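Local structure of alcohol dehydrogenase (Thermus thermophilus, 2EIH) at residues V159-V164 / S285-T290; W155-D160 / R260-G265. The protein probably acts as an NAD-linked alcohol dehydrogenase of the zinc-containing medium-chain family, and binds a zinc ion. One frame throughout, in Å; residues are numbered along the deposited sequence.

Contact 1: residues V159-V164 / S285-T290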
loop_
_atom_site.group_PDB
_atom_site.type_symbol
_atom_site.label_atom_id
_atom_site.label_comp_id
_atom_site.label_asym_id
_atom_site.label_seq_id
_atom_site.Cartn_x
_atom_site.Cartn_y
_atom_site.Cartn_z
ATOM N N VAL A 159 3.933 -11.440 6.396
ATOM C CA VAL A 159 3.206 -10.864 5.274
ATOM C C VAL A 159 2.725 -9.406 5.449
ATOM O O VAL A 159 3.150 -8.524 4.708
ATOM C CB VAL A 159 2.021 -11.790 4.908
ATOM C CG1 VAL A 159 1.297 -11.274 3.683
ATOM C CG2 VAL A 159 2.541 -13.197 4.657
ATOM N N ASP A 160 1.855 -9.149 6.424
ATOM C CA ASP A 160 1.330 -7.799 6.648
ATOM C C ASP A 160 2.307 -6.806 7.305
ATOM O O ASP A 160 2.562 -5.735 6.766
ATOM C CB ASP A 160 0.026 -7.882 7.460
ATOM C CG ASP A 160 -1.014 -8.805 6.812
ATOM O OD1 ASP A 160 -1.319 -8.615 5.610
ATOM O OD2 ASP A 160 -1.539 -9.710 7.499
ATOM N N LYS A 161 2.852 -7.156 8.460
ATOM C CA LYS A 161 3.785 -6.283 9.173
ATOM C C LYS A 161 5.126 -6.065 8.477
ATOM O O LYS A 161 5.494 -4.933 8.181
ATOM C CB LYS A 161 4.048 -6.841 10.573
ATOM C CG LYS A 161 3.370 -6.088 11.696
ATOM C CD LYS A 161 1.869 -5.963 11.542
ATOM C CE LYS A 161 1.335 -5.257 12.772
ATOM N NZ LYS A 161 -0.083 -4.850 12.704
ATOM N N LEU A 162 5.860 -7.140 8.221
ATOM C CA LEU A 162 7.167 -7.024 7.589
ATOM C C LEU A 162 7.128 -6.880 6.070
ATOM O O LEU A 162 8.111 -6.448 5.460
ATOM C CB LEU A 162 8.026 -8.235 7.951
ATOM C CG LEU A 162 8.334 -8.435 9.434
ATOM C CD1 LEU A 162 8.740 -9.877 9.665
ATOM C CD2 LEU A 162 9.419 -7.469 9.890
ATOM N N GLY A 163 6.005 -7.247 5.457
ATOM C CA GLY A 163 5.907 -7.161 4.009
ATOM C C GLY A 163 7.056 -7.898 3.327
ATOM O O GLY A 163 7.604 -7.423 2.327
ATOM N N VAL A 164 7.424 -9.062 3.856
ATOM C CA VAL A 164 8.510 -9.836 3.271
ATOM C C VAL A 164 8.271 -10.081 1.784
ATOM O O VAL A 164 7.153 -10.372 1.364
ATOM C CB VAL A 164 8.705 -11.178 4.024
ATOM C CG1 VAL A 164 9.617 -12.099 3.238
ATOM C CG2 VAL A 164 9.303 -10.909 5.404
ATOM N N SER A 285 12.210 0.130 12.184
ATOM C CA SER A 285 10.787 0.085 12.529
ATOM C C SER A 285 10.520 -1.118 13.419
ATOM O O SER A 285 10.899 -2.235 13.093
ATOM C CB SER A 285 9.927 -0.060 11.264
ATOM O OG SER A 285 10.294 0.881 10.250
ATOM N N ILE A 286 9.871 -0.884 14.547
ATOM C CA ILE A 286 9.523 -1.960 15.461
ATOM C C ILE A 286 8.010 -2.076 15.438
ATOM O O ILE A 286 7.302 -1.124 15.752
ATOM C CB ILE A 286 9.977 -1.646 16.886
ATOM C CG1 ILE A 286 11.483 -1.405 16.896
ATOM C CG2 ILE A 286 9.615 -2.798 17.817
ATOM C CD1 ILE A 286 11.959 -0.625 18.082
ATOM N N LEU A 287 7.520 -3.255 15.090
ATOM C CA LEU A 287 6.095 -3.467 14.964
ATOM C C LEU A 287 5.553 -4.555 15.882
ATOM O O LEU A 287 6.011 -5.697 15.845
ATOM C CB LEU A 287 5.798 -3.835 13.511
ATOM C CG LEU A 287 6.534 -2.991 12.456
ATOM C CD1 LEU A 287 6.634 -3.739 11.141
ATOM C CD2 LEU A 287 5.818 -1.673 12.275
ATOM N N GLY A 288 4.570 -4.209 16.706
ATOM C CA GLY A 288 3.985 -5.204 17.591
ATOM C C GLY A 288 2.888 -5.938 16.833
ATOM O O GLY A 288 2.169 -5.329 16.043
ATOM N N SER A 289 2.749 -7.236 17.065
ATOM C CA SER A 289 1.737 -8.005 16.375
ATOM C C SER A 289 1.153 -9.127 17.217
ATOM O O SER A 289 1.877 -9.953 17.767
ATOM C CB SER A 289 2.312 -8.587 15.082
ATOM O OG SER A 289 1.418 -9.540 14.495
ATOM N N THR A 290 -0.165 -9.148 17.321
ATOM C CA THR A 290 -0.837 -10.189 18.078
ATOM C C THR A 290 -1.861 -10.813 17.162
ATOM O O THR A 290 -2.706 -10.120 16.607
ATOM C CB THR A 290 -1.532 -9.622 19.338
ATOM O OG1 THR A 290 -0.547 -9.102 20.246
ATOM C CG2 THR A 290 -2.314 -10.720 20.050
#
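Lys161, toward the C-terminal end of helix 148-161, lies across Leu287 and Gly288 of strand 285-288, the outermost strand, within this chain, of the parallel Rossmann-type sheet. Lys161 CA and Leu287 CA, the closest pair of CA atoms here, are 6.8 Å apart. Both CB atoms point into the contact, and the two side chains cross at a slant. Lys161 CG packs on Leu287 CB at 3.8 Å. At the tip of the leucine, Leu287 CD1 comes to 3.4 Å from Lys161 O, the carbonyl that also accepts a hydrogen bond from Arg260. The leucine methyl therefore packs beside a polar atom already in use. The lysine chain bends at chi2 (56°) and is extended beyond it. This carries its aliphatic end past Leu287 toward Gly288 and Ser289. Cut back to an alanine here, the chain would lose CG and CE, which would probably uncover Leu287 CB and open a gap beside Gly288. Strand 285-288 pairs antiparallel with a strand of the second subunit, so the sheet continues across the interface. Gln283 of that subunit packs on Lys161. Ser289 offers its CB to the lysine, while its hydroxyl has Gln156 of the same helix as its polar partner. One carbon short of the amine, Lys161 CE sits 3.4 Å from Gly288 O and 4.2 Å from Ser289 CB.

Contact 2: residues W155-D160 / R260-G265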
loop_
_atom_site.group_PDB
_atom_site.type_symbol
_atom_site.label_atom_id
_atom_site.label_comp_id
_atom_site.label_asym_id
_atom_site.label_seq_id
_atom_site.Cartn_x
_atom_site.Cartn_y
_atom_site.Cartn_z
ATOM N N TRP A 155 2.028 -15.160 10.178
ATOM C CA TRP A 155 1.624 -14.604 8.897
ATOM C C TRP A 155 1.461 -13.087 8.934
ATOM O O TRP A 155 1.919 -12.392 8.026
ATOM C CB TRP A 155 0.336 -15.277 8.426
ATOM C CG TRP A 155 -0.131 -14.791 7.089
ATOM C CD1 TRP A 155 -0.702 -13.586 6.806
ATOM C CD2 TRP A 155 -0.090 -15.517 5.854
ATOM N NE1 TRP A 155 -1.033 -13.523 5.479
ATOM C CE2 TRP A 155 -0.674 -14.698 4.869
ATOM C CE3 TRP A 155 0.365 -16.791 5.489
ATOM C CZ2 TRP A 155 -0.800 -15.097 3.532
ATOM C CZ3 TRP A 155 0.241 -17.193 4.168
ATOM C CH2 TRP A 155 -0.349 -16.348 3.202
ATOM N N GLN A 156 0.817 -12.572 9.979
ATOM C CA GLN A 156 0.642 -11.131 10.090
ATOM C C GLN A 156 2.001 -10.464 10.202
ATOM O O GLN A 156 2.220 -9.414 9.611
ATOM C CB GLN A 156 -0.211 -10.747 11.307
ATOM C CG GLN A 156 -0.507 -9.244 11.366
ATOM C CD GLN A 156 -1.572 -8.854 12.377
ATOM O OE1 GLN A 156 -1.255 -8.427 13.486
ATOM N NE2 GLN A 156 -2.842 -9.010 12.003
ATOM N N MET A 157 2.915 -11.078 10.947
ATOM C CA MET A 157 4.248 -10.514 11.115
ATOM C C MET A 157 5.041 -10.505 9.805
ATOM O O MET A 157 5.572 -9.468 9.402
ATOM C CB MET A 157 5.027 -11.283 12.190
ATOM C CG MET A 157 4.447 -11.152 13.591
ATOM S SD MET A 157 5.487 -11.989 14.836
ATOM C CE MET A 157 5.063 -13.618 14.506
ATOM N N VAL A 158 5.096 -11.651 9.130
ATOM C CA VAL A 158 5.830 -11.800 7.870
ATOM C C VAL A 158 5.179 -11.084 6.682
ATOM O O VAL A 158 5.787 -10.224 6.049
ATOM C CB VAL A 158 5.995 -13.313 7.536
ATOM C CG1 VAL A 158 6.690 -13.503 6.192
ATOM C CG2 VAL A 158 6.797 -13.992 8.643
ATOM N N VAL A 159 3.933 -11.440 6.396
ATOM C CA VAL A 159 3.206 -10.864 5.274
ATOM C C VAL A 159 2.725 -9.406 5.449
ATOM O O VAL A 159 3.150 -8.524 4.708
ATOM C CB VAL A 159 2.021 -11.790 4.908
ATOM C CG1 VAL A 159 1.297 -11.274 3.683
ATOM C CG2 VAL A 159 2.541 -13.197 4.657
ATOM N N ASP A 160 1.855 -9.149 6.424
ATOM C CA ASP A 160 1.330 -7.799 6.648
ATOM C C ASP A 160 2.307 -6.806 7.305
ATOM O O ASP A 160 2.562 -5.735 6.766
ATOM C CB ASP A 160 0.026 -7.882 7.460
ATOM C CG ASP A 160 -1.014 -8.805 6.812
ATOM O OD1 ASP A 160 -1.319 -8.615 5.610
ATOM O OD2 ASP A 160 -1.539 -9.710 7.499
ATOM N N ARG A 260 12.937 -3.657 9.322
ATOM C CA ARG A 260 11.720 -3.797 10.082
ATOM C C ARG A 260 11.829 -4.991 11.013
ATOM O O ARG A 260 12.362 -6.039 10.651
ATOM C CB ARG A 260 10.543 -3.913 9.111
ATOM C CG ARG A 260 10.353 -2.611 8.356
ATOM C CD ARG A 260 9.780 -2.764 6.974
ATOM N NE ARG A 260 8.362 -3.066 6.962
ATOM C CZ ARG A 260 7.629 -3.072 5.851
ATOM N NH1 ARG A 260 8.189 -2.788 4.681
ATOM N NH2 ARG A 260 6.336 -3.362 5.895
ATOM N N ILE A 261 11.338 -4.807 12.232
ATOM C CA ILE A 261 11.370 -5.849 13.251
ATOM C C ILE A 261 9.948 -6.074 13.753
ATOM O O ILE A 261 9.308 -5.152 14.243
ATOM C CB ILE A 261 12.274 -5.412 14.423
ATOM C CG1 ILE A 261 13.673 -5.059 13.889
ATOM C CG2 ILE A 261 12.365 -6.515 15.466
ATOM C CD1 ILE A 261 14.540 -4.272 14.870
ATOM N N ALA A 262 9.448 -7.297 13.607
ATOM C CA ALA A 262 8.104 -7.631 14.058
ATOM C C ALA A 262 8.218 -8.390 15.377
ATOM O O ALA A 262 8.951 -9.371 15.478
ATOM C CB ALA A 262 7.393 -8.492 13.020
ATOM N N ILE A 263 7.496 -7.930 16.387
ATOM C CA ILE A 263 7.532 -8.567 17.690
ATOM C C ILE A 263 6.193 -9.138 18.114
ATOM O O ILE A 263 5.204 -8.422 18.224
ATOM C CB ILE A 263 8.021 -7.582 18.764
ATOM C CG1 ILE A 263 9.510 -7.307 18.568
ATOM C CG2 ILE A 263 7.741 -8.143 20.146
ATOM C CD1 ILE A 263 10.099 -6.384 19.593
ATOM N N ALA A 264 6.189 -10.440 18.371
ATOM C CA ALA A 264 4.988 -11.156 18.774
ATOM C C ALA A 264 4.618 -10.919 20.231
ATOM O O ALA A 264 4.056 -9.879 20.588
ATOM C CB ALA A 264 5.174 -12.642 18.528
ATOM N N GLY A 265 4.922 -11.903 21.068
ATOM C CA GLY A 265 4.611 -11.799 22.479
ATOM C C GLY A 265 5.877 -11.716 23.303
ATOM O O GLY A 265 6.043 -12.450 24.278
#
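Met157 packs against Ala262 and Ala264, with its side chain running from the C-terminal end of strand 259-263 to the loop that follows. The CB atoms of Met157 and Ala262 meet at 3.8 Å. Met157 CG stays close to the same methyl, 4.0 Å from Ala262 CB. The methionine starts with CG anti to its carbonyl carbon (chi1 -66°) and continues extended through chi2 (-176°). That course takes the sulfur past Ala262 to the methyl of Ala264, and Met157 SD lies 3.8 Å from Ala264 CB. The chain then bends at chi3 (-76°), which keeps the terminal methyl near the same alanine, with Met157 CE 4.1 Å from Ala264 CB. Both alanines are small, and the helix comes close: Met157 CA and Ala262 CA are 5.6 Å apart. Ile263 turns its side chain away from the helix and packs on Phe280 of the second subunit. On the helix, Val159 CG2 sits over the centre of the Trp155 ring, 3.5 Å above its plane. Val240 of the neighbouring strand and Val179 also pack on Met157. A buried apolar layer of this kind, between a helix and a parallel sheet, is characteristic of the Rossmann-type domain of medium-chain dehydrogenases.

How the contacts relate
Contacts 1 and 2 lie side by side, their centres about 3 Å apart. Both start from helix 148-161 and share Val159 and Asp160. Contact 2 uses residues 155-160 of the helix; contact 1 uses its C-terminal part and the loop after it. Their strands, 259-263 and 285-288, are parallel neighbours at one side of the six-stranded sheet and follow in that order along the chain. One helix thus packs on two adjacent strands far away in sequence. Probable backbone hydrogen bonds from Lys161 N to Gln156 O and from Leu162 N to Met157 O, each spanning five residues as in a pi-type turn, join the two contacts. Both touch the second subunit, so this packing adjoins the subunit interface, away from the zinc site.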